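Long-range contacts in catabolite control protein A (Lactococcus lactis, PDB 2O20), which probably acts as a global DNA-binding transcriptional regulator of the LacI family, governing carbon catabolite repression and activation: residues 63-68 with 93-98; 79-84 with 292-297; 122-127 with 300-305; 144-149 with 306-311. The protein carries 1 engineered substitution. All coordinates share one frame; numbering follows the deposited sequence. Where two conformers were deposited one is given.

In the fold
From the N-terminal end of the modelled chain, contact 1 closes first, joining the adjacent strands 65-70 and 95-100, which precede and follow helix 76-91 in the chain. Contact 2 starts within that beta-alpha-beta unit and ends far along the chain at 292-297, so it crosses contact 1. Contacts 3 and 4 open later, on the strands of 122-127 and 144-149, and close at 300-305 and 306-311. They cross contact 2 and each other, and both lie in series with contact 1. None nests inside another. Contacts 2, 3 and 4 share helix 294-309, which returns late in the sequence to lie beside helix 76-91 and over the parallel sheet to which contact 1 adds its edge strand.

Contact 1 of 4, residues 63-68 with 93-98; sequences TTTVGV and KYNMIL
With chi1 at -67°, T64 holds CG2 anti to the backbone N and sets this methyl over the Y94 ring, which is swung beside its own backbone N (chi1 -63°). The two side chains run side by side in the same direction. T64 CG2 stands 3.8 Å from the Y94 ring centroid, only 9° off the ring normal, a CH-pi contact over the face, and T64 CB adds a touch of 3.5 Å on Y94 CD1. A valine in place of Y94 would probably strip the T64 methyl of its aromatic surface and open a gap beside it.

From here the strands pair in parallel. N95 N gives its hydrogen to T64 O (2.9 Å), V66 N to N95 O in an almost straight bond, I97 N to V66 O, and V68 N to I97 O (2.8 Å). On the sheet face of T65 and I97, T65 CG2 meets I97 CD1 at 3.7 Å. On the other face the M96 chain, bent at its second and third torsions, brings CE to within 3.8 Å of V68 CG2, while L98 CD2 lies 3.7 Å from V68 CB.

Helix 76-91, which links the strands and ends in a Schellman motif at K93, covers M96 through V85 and A89, and helix 105-118 covers I97 from the opposite face through F115. L98 packs on L98 of the second subunit; strand 65-70 continues the sheet toward 122-125, and helix 294-309 lays M309 on T64.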
loop_
_atom_site.group_PDB
_atom_site.type_symbol
_atom_site.label_atom_id
_atom_site.label_comp_id
_atom_site.label_asym_id
_atom_site.label_seq_id
_atom_site.Cartn_x
_atom_site.Cartn_y
_atom_site.Cartn_z
ATOM N N THR D 63 -0.894 21.818 -22.052
ATOM C CA THR D 63 0.126 21.059 -21.330
ATOM C C THR D 63 -0.059 19.581 -21.599
ATOM O O THR D 63 -1.177 19.074 -21.545
ATOM C CB THR D 63 0.034 21.264 -19.814
ATOM O OG1 THR D 63 0.151 22.659 -19.533
ATOM C CG2 THR D 63 1.163 20.506 -19.093
ATOM N N THR D 64 1.036 18.896 -21.890
ATOM C CA THR D 64 0.998 17.448 -22.104
ATOM C C THR D 64 0.383 16.720 -20.901
ATOM O O THR D 64 0.677 17.049 -19.728
ATOM C CB THR D 64 2.416 16.936 -22.404
ATOM O OG1 THR D 64 2.828 17.463 -23.673
ATOM C CG2 THR D 64 2.500 15.435 -22.395
ATOM N N THR D 65 -0.478 15.751 -21.209
ATOM C CA THR D 65 -1.285 15.071 -20.193
ATOM C C THR D 65 -1.125 13.583 -20.412
ATOM O O THR D 65 -1.377 13.086 -21.509
ATOM C CB THR D 65 -2.777 15.472 -20.254
ATOM O OG1 THR D 65 -2.916 16.880 -19.998
ATOM C CG2 THR D 65 -3.605 14.693 -19.237
ATOM N N VAL D 66 -0.700 12.909 -19.340
ATOM C CA VAL D 66 -0.523 11.476 -19.280
ATOM C C VAL D 66 -1.629 10.781 -18.462
ATOM O O VAL D 66 -1.875 11.132 -17.289
ATOM C CB VAL D 66 0.890 11.090 -18.787
ATOM C CG1 VAL D 66 1.916 11.403 -19.878
ATOM C CG2 VAL D 66 1.263 11.834 -17.534
ATOM N N GLY D 67 -2.291 9.835 -19.125
ATOM C CA GLY D 67 -3.279 8.931 -18.505
ATOM C C GLY D 67 -2.597 7.678 -17.968
ATOM O O GLY D 67 -1.881 6.992 -18.695
ATOM N N VAL D 68 -2.856 7.349 -16.702
ATOM C CA VAL D 68 -2.287 6.131 -16.074
ATOM C C VAL D 68 -3.408 5.272 -15.518
ATOM O O VAL D 68 -4.163 5.700 -14.644
ATOM C CB VAL D 68 -1.296 6.481 -14.919
ATOM C CG1 VAL D 68 -0.618 5.232 -14.377
ATOM C CG2 VAL D 68 -0.254 7.514 -15.379
ATOM N N LYS D 93 6.737 19.056 -15.940
ATOM C CA LYS D 93 5.470 19.671 -15.561
ATOM C C LYS D 93 4.253 19.194 -16.390
ATOM O O LYS D 93 3.349 19.969 -16.705
ATOM C CB LYS D 93 5.611 21.197 -15.554
ATOM C CG LYS D 93 6.988 21.664 -15.118
ATOM C CD LYS D 93 7.037 22.794 -14.091
ATOM C CE LYS D 93 6.150 23.959 -14.386
ATOM N NZ LYS D 93 6.383 25.102 -13.435
ATOM N N TYR D 94 4.242 17.905 -16.735
ATOM C CA TYR D 94 3.096 17.294 -17.427
ATOM C C TYR D 94 1.970 17.089 -16.408
ATOM O O TYR D 94 2.232 16.944 -15.203
ATOM C CB TYR D 94 3.439 15.921 -18.035
ATOM C CG TYR D 94 4.504 15.906 -19.120
ATOM C CD1 TYR D 94 4.837 17.058 -19.858
ATOM C CD2 TYR D 94 5.153 14.705 -19.444
ATOM C CE1 TYR D 94 5.805 17.011 -20.859
ATOM C CE2 TYR D 94 6.123 14.650 -20.432
ATOM C CZ TYR D 94 6.442 15.793 -21.137
ATOM O OH TYR D 94 7.401 15.684 -22.093
ATOM N N ASN D 95 0.737 17.057 -16.876
ATOM C CA ASN D 95 -0.394 16.666 -16.018
ATOM C C ASN D 95 -0.480 15.148 -15.951
ATOM O O ASN D 95 -0.234 14.461 -16.941
ATOM C CB ASN D 95 -1.724 17.226 -16.547
ATOM C CG ASN D 95 -1.732 18.730 -16.672
ATOM O OD1 ASN D 95 -2.196 19.263 -17.683
ATOM N ND2 ASN D 95 -1.254 19.414 -15.661
ATOM N N MET D 96 -0.840 14.618 -14.782
ATOM C CA MET D 96 -0.994 13.168 -14.553
ATOM C C MET D 96 -2.452 12.897 -14.149
ATOM O O MET D 96 -2.964 13.571 -13.258
ATOM C CB MET D 96 -0.124 12.722 -13.368
ATOM C CG MET D 96 1.367 12.684 -13.613
ATOM S SD MET D 96 1.867 11.116 -14.308
ATOM C CE MET D 96 1.381 10.019 -12.969
ATOM N N ILE D 97 -3.098 11.921 -14.785
ATOM C CA ILE D 97 -4.437 11.484 -14.390
ATOM C C ILE D 97 -4.342 10.018 -14.014
ATOM O O ILE D 97 -3.871 9.200 -14.816
ATOM C CB ILE D 97 -5.491 11.646 -15.532
ATOM C CG1 ILE D 97 -5.597 13.102 -16.005
ATOM C CG2 ILE D 97 -6.875 11.132 -15.072
ATOM C CD1 ILE D 97 -6.417 13.290 -17.292
ATOM N N LEU D 98 -4.775 9.657 -12.809
ATOM C CA LEU D 98 -4.726 8.261 -12.412
ATOM C C LEU D 98 -6.137 7.675 -12.382
ATOM O O LEU D 98 -7.059 8.298 -11.867
ATOM C CB LEU D 98 -4.085 8.106 -11.022
ATOM C CG LEU D 98 -2.716 8.739 -10.723
ATOM C CD1 LEU D 98 -2.328 8.421 -9.290
ATOM C CD2 LEU D 98 -1.634 8.265 -11.659
#

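Contact 2 of 4, residues 79-84 with 292-297; sequences AAITRG and QPLYDL
The helix backbones come nearest at G84 and Y295. G84 CA lies 3.5 Å from Y295 O as a CA-H...O contact, and the same carbon sits over one face of the Y295 ring, 3.8 Å from the ring centroid and 22° off its normal, displaced toward the rim. A beta carbon on G84 would run into Y295 O, so the absence of a side chain is what lets the backbones come this near. The pattern repeats at I81, whose CA is 3.5 Å from L294 O.

The apolar pairs are looser: A80 CB is 3.9 Å from L294 CD1, and I81 CG1 is 4.2 Å from L294 CB. Toward solvent lies Y295 itself. Its bond to CB leads away from the facing helix, but with CG anti to the backbone N (chi1 -179°) the ring returns over G84, and its OH is hydrogen-bonded to D87. R83 directs its guanidinium elsewhere, to a salt bridge with D102 of the second subunit.

A glycine at the closest backbone approach, with CA-H...O contacts, sets helices 76-91 and 294-309 together on one face of the parallel sheet, in the alpha/beta layering of periplasmic-binding-protein-like folds.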
loop_
_atom_site.group_PDB
_atom_site.type_symbol
_atom_site.label_atom_id
_atom_site.label_comp_id
_atom_site.label_asym_id
_atom_site.label_seq_id
_atom_site.Cartn_x
_atom_site.Cartn_y
_atom_site.Cartn_z
ATOM N N ALA D 79 1.379 1.054 -6.899
ATOM C CA ALA D 79 1.705 2.391 -6.346
ATOM C C ALA D 79 3.209 2.744 -6.453
ATOM O O ALA D 79 3.569 3.895 -6.741
ATOM C CB ALA D 79 1.206 2.517 -4.911
ATOM N N ALA D 80 4.097 1.763 -6.247
ATOM C CA ALA D 80 5.521 2.020 -6.341
ATOM C C ALA D 80 5.962 2.326 -7.762
ATOM O O ALA D 80 6.760 3.238 -7.985
ATOM C CB ALA D 80 6.303 0.851 -5.764
ATOM N N ILE D 81 5.431 1.596 -8.722
ATOM C CA ILE D 81 5.636 1.895 -10.134
ATOM C C ILE D 81 5.152 3.289 -10.503
ATOM O O ILE D 81 5.845 4.050 -11.211
ATOM C CB ILE D 81 4.943 0.848 -11.068
ATOM C CG1 ILE D 81 5.564 -0.542 -10.862
ATOM C CG2 ILE D 81 5.075 1.267 -12.536
ATOM C CD1 ILE D 81 4.746 -1.654 -11.473
ATOM N N THR D 82 3.970 3.619 -10.002
ATOM C CA THR D 82 3.297 4.875 -10.304
ATOM C C THR D 82 4.144 6.060 -9.808
ATOM O O THR D 82 4.193 7.099 -10.487
ATOM C CB THR D 82 1.815 4.880 -9.766
ATOM O OG1 THR D 82 1.037 3.838 -10.400
ATOM C CG2 THR D 82 1.129 6.187 -10.021
ATOM N N ARG D 83 4.836 5.931 -8.676
ATOM C CA ARG D 83 5.720 7.023 -8.215
ATOM C C ARG D 83 6.889 7.289 -9.183
ATOM O O ARG D 83 7.296 8.446 -9.359
ATOM C CB ARG D 83 6.204 6.825 -6.769
ATOM C CG ARG D 83 5.023 6.923 -5.744
ATOM C CD ARG D 83 5.339 7.542 -4.407
ATOM N NE ARG D 83 5.944 8.860 -4.527
ATOM C CZ ARG D 83 6.506 9.517 -3.519
ATOM N NH1 ARG D 83 6.518 9.008 -2.287
ATOM N NH2 ARG D 83 7.056 10.699 -3.740
ATOM N N GLY D 84 7.388 6.245 -9.840
ATOM C CA GLY D 84 8.441 6.418 -10.866
ATOM C C GLY D 84 7.937 7.164 -12.099
ATOM O O GLY D 84 8.617 8.050 -12.656
ATOM N N GLN D 292 11.962 -6.902 -7.831
ATOM C CA GLN D 292 11.787 -6.154 -9.073
ATOM C C GLN D 292 12.060 -4.688 -8.777
ATOM O O GLN D 292 11.693 -4.185 -7.697
ATOM C CB GLN D 292 10.378 -6.314 -9.631
ATOM C CG GLN D 292 9.999 -7.762 -9.990
ATOM C CD GLN D 292 8.642 -7.820 -10.703
ATOM O OE1 GLN D 292 8.288 -6.904 -11.422
ATOM N NE2 GLN D 292 7.883 -8.882 -10.481
ATOM N N PRO D 293 12.701 -3.985 -9.727
ATOM C CA PRO D 293 13.024 -2.560 -9.560
ATOM C C PRO D 293 11.808 -1.697 -9.906
ATOM O O PRO D 293 11.749 -1.056 -10.957
ATOM C CB PRO D 293 14.206 -2.383 -10.513
ATOM C CG PRO D 293 13.818 -3.287 -11.666
ATOM C CD PRO D 293 13.179 -4.497 -11.026
ATOM N N LEU D 294 10.829 -1.681 -8.994
ATOM C CA LEU D 294 9.509 -1.120 -9.282
ATOM C C LEU D 294 9.509 0.382 -9.649
ATOM O O LEU D 294 8.880 0.782 -10.614
ATOM C CB LEU D 294 8.592 -1.369 -8.101
ATOM C CG LEU D 294 8.258 -2.844 -7.735
ATOM C CD1 LEU D 294 7.249 -2.813 -6.620
ATOM C CD2 LEU D 294 7.732 -3.623 -8.902
ATOM N N TYR D 295 10.189 1.208 -8.867
ATOM C CA TYR D 295 10.329 2.614 -9.230
ATOM C C TYR D 295 10.930 2.788 -10.634
ATOM O O TYR D 295 10.445 3.572 -11.430
ATOM C CB TYR D 295 11.201 3.332 -8.204
ATOM C CG TYR D 295 11.392 4.812 -8.485
ATOM C CD1 TYR D 295 10.512 5.742 -7.963
ATOM C CD2 TYR D 295 12.450 5.272 -9.259
ATOM C CE1 TYR D 295 10.682 7.100 -8.202
ATOM C CE2 TYR D 295 12.625 6.634 -9.512
ATOM C CZ TYR D 295 11.724 7.539 -8.979
ATOM O OH TYR D 295 11.882 8.892 -9.208
ATOM N N ASP D 296 11.966 2.022 -10.933
ATOM C CA ASP D 296 12.645 2.092 -12.239
ATOM C C ASP D 296 11.785 1.614 -13.401
ATOM O O ASP D 296 11.895 2.110 -14.511
ATOM C CB ASP D 296 13.930 1.274 -12.181
ATOM C CG ASP D 296 14.997 1.914 -11.305
ATOM O OD1 ASP D 296 14.952 3.158 -11.109
ATOM O OD2 ASP D 296 15.911 1.186 -10.864
ATOM N N LEU D 297 10.926 0.629 -13.153
ATOM C CA LEU D 297 10.000 0.185 -14.177
ATOM C C LEU D 297 9.110 1.326 -14.651
ATOM O O LEU D 297 8.918 1.494 -15.858
ATOM C CB LEU D 297 9.122 -0.988 -13.654
ATOM C CG LEU D 297 9.742 -2.364 -13.446
ATOM C CD1 LEU D 297 8.790 -3.259 -12.709
ATOM C CD2 LEU D 297 10.126 -3.018 -14.780
#

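Contact 3 of 4, residues 122-127 with 300-305; sequences GIVYMG and VAMRLL
L305 and V124 point toward each other from helix and strand, their side chains meeting at a slant. With CG anti to the backbone N (chi1 -173°), L305 stretches its two methyls down onto the strand. CD2 rests 3.8 Å from V124 CG2 and 3.9 Å from I123 N, while CD1 hangs over the backbone of G122, 4.1 Å from its CA. A beta carbon on G122 would press tightly against L305 CD1; the glycine lets the leucine settle directly on the main chain. M302 approaches V124 from beside L305, but more loosely, with SD 4.5 Å from V124 CG2.

The helix runs roughly antiparallel to the strand, at 155°, with the axes 9.5 Å apart, a gap bridged mainly by the leucine. An alanine in place of L305 would probably open a gap above G122 and leave V124 CG2 without its chief partner on the helix.

L305 also touches V66 and V146 on the flanking strands; the peptides of 122-125 are hydrogen-bonded to G67 on one side and to P144 and V146 on the other. Since the strand's backbone polarity is largely met within the sheet, buried aliphatic groups, with the M302 thioether at the margin, carry the contact across to the helix, which is thus held by close fit and exclusion of water.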
loop_
_atom_site.group_PDB
_atom_site.type_symbol
_atom_site.label_atom_id
_atom_site.label_comp_id
_atom_site.label_asym_id
_atom_site.label_seq_id
_atom_site.Cartn_x
_atom_site.Cartn_y
_atom_site.Cartn_z
ATOM N N GLY D 122 -0.682 10.650 -23.968
ATOM C CA GLY D 122 -0.029 9.369 -23.809
ATOM C C GLY D 122 -0.612 8.601 -22.626
ATOM O O GLY D 122 -1.168 9.199 -21.715
ATOM N N ILE D 123 -0.507 7.274 -22.685
ATOM C CA ILE D 123 -1.088 6.354 -21.688
ATOM C C ILE D 123 -0.020 5.381 -21.157
ATOM O O ILE D 123 0.714 4.779 -21.924
ATOM C CB ILE D 123 -2.309 5.547 -22.311
ATOM C CG1 ILE D 123 -3.459 6.504 -22.604
ATOM C CG2 ILE D 123 -2.817 4.473 -21.379
ATOM C CD1 ILE D 123 -4.511 5.974 -23.554
ATOM N N VAL D 124 0.034 5.230 -19.840
ATOM C CA VAL D 124 0.746 4.127 -19.202
ATOM C C VAL D 124 -0.296 3.136 -18.683
ATOM O O VAL D 124 -1.191 3.517 -17.934
ATOM C CB VAL D 124 1.593 4.603 -18.012
ATOM C CG1 VAL D 124 2.317 3.419 -17.342
ATOM C CG2 VAL D 124 2.585 5.708 -18.436
ATOM N N TYR D 125 -0.175 1.877 -19.113
ATOM C CA TYR D 125 -1.090 0.817 -18.695
ATOM C C TYR D 125 -0.419 -0.193 -17.780
ATOM O O TYR D 125 0.644 -0.713 -18.090
ATOM C CB TYR D 125 -1.614 0.062 -19.910
ATOM C CG TYR D 125 -2.509 -1.107 -19.554
ATOM C CD1 TYR D 125 -3.877 -0.940 -19.397
ATOM C CD2 TYR D 125 -1.970 -2.379 -19.335
ATOM C CE1 TYR D 125 -4.691 -2.006 -19.042
ATOM C CE2 TYR D 125 -2.789 -3.464 -18.975
ATOM C CZ TYR D 125 -4.129 -3.273 -18.826
ATOM O OH TYR D 125 -4.935 -4.362 -18.487
ATOM N N MET D 126 -1.116 -0.507 -16.693
ATOM C CA MET D 126 -0.735 -1.536 -15.742
ATOM C C MET D 126 -1.987 -2.371 -15.501
ATOM O O MET D 126 -3.086 -1.845 -15.492
ATOM C CB MET D 126 -0.283 -0.899 -14.419
ATOM C CG MET D 126 1.124 -0.345 -14.365
ATOM S SD MET D 126 1.332 0.648 -12.850
ATOM C CE MET D 126 0.855 2.237 -13.460
ATOM N N GLY D 127 -1.815 -3.676 -15.335
ATOM C CA GLY D 127 -2.939 -4.590 -15.123
ATOM C C GLY D 127 -2.543 -5.980 -15.574
ATOM O O GLY D 127 -1.462 -6.168 -16.121
ATOM N N VAL D 300 11.474 4.280 -16.248
ATOM C CA VAL D 300 11.938 3.855 -17.573
ATOM C C VAL D 300 10.788 3.921 -18.573
ATOM O O VAL D 300 10.976 4.381 -19.702
ATOM C CB VAL D 300 12.624 2.438 -17.525
ATOM C CG1 VAL D 300 12.831 1.876 -18.906
ATOM C CG2 VAL D 300 13.960 2.540 -16.801
ATOM N N ALA D 301 9.597 3.488 -18.146
ATOM C CA ALA D 301 8.409 3.547 -18.985
ATOM C C ALA D 301 8.041 4.975 -19.345
ATOM O O ALA D 301 7.668 5.270 -20.493
ATOM C CB ALA D 301 7.247 2.895 -18.287
ATOM N N MET D 302 8.106 5.875 -18.366
ATOM C CA MET D 302 7.699 7.263 -18.621
ATOM C C MET D 302 8.737 7.992 -19.534
ATOM O O MET D 302 8.372 8.831 -20.376
ATOM C CB MET D 302 7.433 7.995 -17.293
ATOM C CG MET D 302 6.779 9.344 -17.450
ATOM S SD MET D 302 5.141 9.362 -18.247
ATOM C CE MET D 302 5.469 10.466 -19.617
ATOM N N ARG D 303 10.010 7.626 -19.402
ATOM C CA ARG D 303 11.070 8.130 -20.298
ATOM C C ARG D 303 10.799 7.738 -21.749
ATOM O O ARG D 303 10.963 8.560 -22.670
ATOM C CB ARG D 303 12.451 7.624 -19.860
ATOM C CG ARG D 303 13.039 8.401 -18.714
ATOM C CD ARG D 303 14.412 7.895 -18.323
ATOM N NE ARG D 303 14.771 8.399 -17.000
ATOM C CZ ARG D 303 15.148 7.658 -15.964
ATOM N NH1 ARG D 303 15.268 6.328 -16.066
ATOM N NH2 ARG D 303 15.435 8.267 -14.812
ATOM N N LEU D 304 10.381 6.481 -21.944
ATOM C CA LEU D 304 10.072 5.963 -23.259
ATOM C C LEU D 304 8.840 6.705 -23.804
ATOM O O LEU D 304 8.856 7.224 -24.920
ATOM C CB LEU D 304 9.844 4.438 -23.193
ATOM C CG LEU D 304 9.459 3.688 -24.478
ATOM C CD1 LEU D 304 10.445 3.952 -25.534
ATOM C CD2 LEU D 304 9.371 2.194 -24.245
ATOM N N LEU D 305 7.785 6.778 -23.000
ATOM C CA LEU D 305 6.562 7.469 -23.422
ATOM C C LEU D 305 6.825 8.951 -23.815
ATOM O O LEU D 305 6.208 9.457 -24.733
ATOM C CB LEU D 305 5.469 7.387 -22.354
ATOM C CG LEU D 305 4.063 7.928 -22.713
ATOM C CD1 LEU D 305 3.421 7.221 -23.938
ATOM C CD2 LEU D 305 3.130 7.836 -21.535
#

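Contact 4 of 4, residues 144-149 with 306-311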
loop_
_atom_site.group_PDB
_atom_site.type_symbol
_atom_site.label_atom_id
_atom_site.label_comp_id
_atom_site.label_asym_id
_atom_site.label_seq_id
_atom_site.Cartn_x
_atom_site.Cartn_y
_atom_site.Cartn_z
ATOM N N PRO D 144 -0.075 7.288 -28.150
ATOM C CA PRO D 144 1.104 6.609 -27.596
ATOM C C PRO D 144 0.806 5.916 -26.246
ATOM O O PRO D 144 0.135 6.480 -25.388
ATOM C CB PRO D 144 2.115 7.754 -27.433
ATOM C CG PRO D 144 1.687 8.762 -28.399
ATOM C CD PRO D 144 0.212 8.701 -28.448
ATOM N N VAL D 145 1.252 4.669 -26.121
ATOM C CA VAL D 145 0.999 3.844 -24.931
ATOM C C VAL D 145 2.228 2.973 -24.625
ATOM O O VAL D 145 2.933 2.511 -25.547
ATOM C CB VAL D 145 -0.289 2.970 -25.128
ATOM C CG1 VAL D 145 -0.228 2.235 -26.434
ATOM C CG2 VAL D 145 -0.502 1.989 -23.994
ATOM N N VAL D 146 2.521 2.820 -23.342
ATOM C CA VAL D 146 3.555 1.906 -22.860
ATOM C C VAL D 146 2.919 1.007 -21.769
ATOM O O VAL D 146 2.205 1.498 -20.902
ATOM C CB VAL D 146 4.746 2.657 -22.265
ATOM C CG1 VAL D 146 5.875 1.664 -21.859
ATOM C CG2 VAL D 146 5.265 3.696 -23.275
ATOM N N LEU D 147 3.184 -0.295 -21.845
ATOM C CA LEU D 147 2.747 -1.273 -20.830
ATOM C C LEU D 147 3.850 -1.470 -19.790
ATOM O O LEU D 147 5.034 -1.495 -20.147
ATOM C CB LEU D 147 2.412 -2.613 -21.504
ATOM C CG LEU D 147 1.597 -2.605 -22.815
ATOM C CD1 LEU D 147 1.500 -3.997 -23.378
ATOM C CD2 LEU D 147 0.185 -1.994 -22.664
ATOM N N VAL D 148 3.475 -1.604 -18.515
ATOM C CA VAL D 148 4.418 -1.907 -17.431
ATOM C C VAL D 148 3.917 -3.117 -16.623
ATOM O O VAL D 148 2.767 -3.126 -16.156
ATOM C CB VAL D 148 4.630 -0.706 -16.465
ATOM C CG1 VAL D 148 5.824 -0.979 -15.528
ATOM C CG2 VAL D 148 4.815 0.627 -17.247
ATOM N N GLY D 149 4.757 -4.147 -16.499
ATOM C CA GLY D 149 4.409 -5.354 -15.759
ATOM C C GLY D 149 3.592 -6.345 -16.563
ATOM O O GLY D 149 3.161 -7.382 -16.032
ATOM N N THR D 306 7.715 9.620 -23.087
ATOM C CA THR D 306 8.073 10.997 -23.340
ATOM C C THR D 306 8.579 11.140 -24.774
ATOM O O THR D 306 8.210 12.096 -25.484
ATOM C CB THR D 306 9.129 11.503 -22.308
ATOM O OG1 THR D 306 8.537 11.515 -21.013
ATOM C CG2 THR D 306 9.577 12.947 -22.610
ATOM N N LYS D 307 9.375 10.170 -25.220
ATOM C CA LYS D 307 9.900 10.204 -26.590
ATOM C C LYS D 307 8.797 9.977 -27.624
ATOM O O LYS D 307 8.759 10.675 -28.630
ATOM C CB LYS D 307 11.011 9.162 -26.775
ATOM C CG LYS D 307 12.211 9.332 -25.871
ATOM C CD LYS D 307 13.081 8.081 -25.912
ATOM C CE LYS D 307 14.256 8.163 -24.957
ATOM N NZ LYS D 307 15.110 6.953 -25.082
ATOM N N LEU D 308 7.904 9.022 -27.356
ATOM C CA LEU D 308 6.800 8.721 -28.255
ATOM C C LEU D 308 5.913 9.939 -28.443
ATOM O O LEU D 308 5.514 10.264 -29.574
ATOM C CB LEU D 308 5.986 7.508 -27.758
ATOM C CG LEU D 308 6.802 6.196 -27.654
ATOM C CD1 LEU D 308 5.917 5.033 -27.216
ATOM C CD2 LEU D 308 7.512 5.854 -28.974
ATOM N N MET D 309 5.632 10.642 -27.351
ATOM C CA MET D 309 4.744 11.794 -27.402
ATOM C C MET D 309 5.365 12.979 -28.131
ATOM O O MET D 309 4.644 13.826 -28.609
ATOM C CB MET D 309 4.322 12.217 -25.993
ATOM C CG MET D 309 3.473 11.174 -25.267
ATOM S SD MET D 309 2.790 11.781 -23.702
ATOM C CE MET D 309 4.240 12.019 -22.655
ATOM N N LEU D 310 6.695 13.050 -28.155
ATOM C CA LEU D 310 7.427 14.028 -28.965
ATOM C C LEU D 310 7.660 13.584 -30.428
ATOM O O LEU D 310 8.382 14.256 -31.172
ATOM C CB LEU D 310 8.766 14.333 -28.305
ATOM C CG LEU D 310 8.726 15.156 -27.021
ATOM C CD1 LEU D 310 10.060 14.987 -26.285
ATOM C CD2 LEU D 310 8.431 16.596 -27.293
ATOM N N LYS D 311 7.035 12.473 -30.819
ATOM C CA LYS D 311 7.130 11.883 -32.153
ATOM C C LYS D 311 8.539 11.386 -32.463
ATOM O O LYS D 311 8.914 11.260 -33.641
ATOM C CB LYS D 311 6.646 12.852 -33.246
ATOM C CG LYS D 311 5.228 13.364 -33.057
ATOM C CD LYS D 311 4.679 13.983 -34.342
ATOM C CE LYS D 311 3.348 14.678 -34.101
ATOM N NZ LYS D 311 2.683 15.038 -35.393
#
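P144 and L308 carry the apolar part of this contact. The beta carbons face each other, P144 CB lying 3.9 Å from L308 CB, and the pyrrolidine is also approached by M309, whose CG is 4.3 Å from P144 CB. L308 has CG beside its backbone N (chi1 -61°), which directs the end of the chain along the strand, where CD1 comes 4.2 Å from V146 CG2. V146 also packs on L305, one turn earlier in the helix.

Contact with the main chain is slight: L308 CD1 passes 4.2 Å from V145 O.

The hydrogen bonds here belong to the helix and to the sheet separately. The last helical turn closes with K311 N bonded to L308 O at 3.0 Å, and E312 N reaches back to K307 O; with K311 at positive phi this is a Schellman motif. Further back, T306 OG1 is bonded to M302 O. In the sheet, P144 and V146 pair through their backbones with I123 in the neighbouring strand.

A capped C-terminal helix turn lying over the start of a parallel strand, with proline and leucine in van der Waals contact, belongs to the helix-on-sheet layering of the LacI-family sugar-binding-like fold; it places the end of helix 294-309 where strand 145-148 begins.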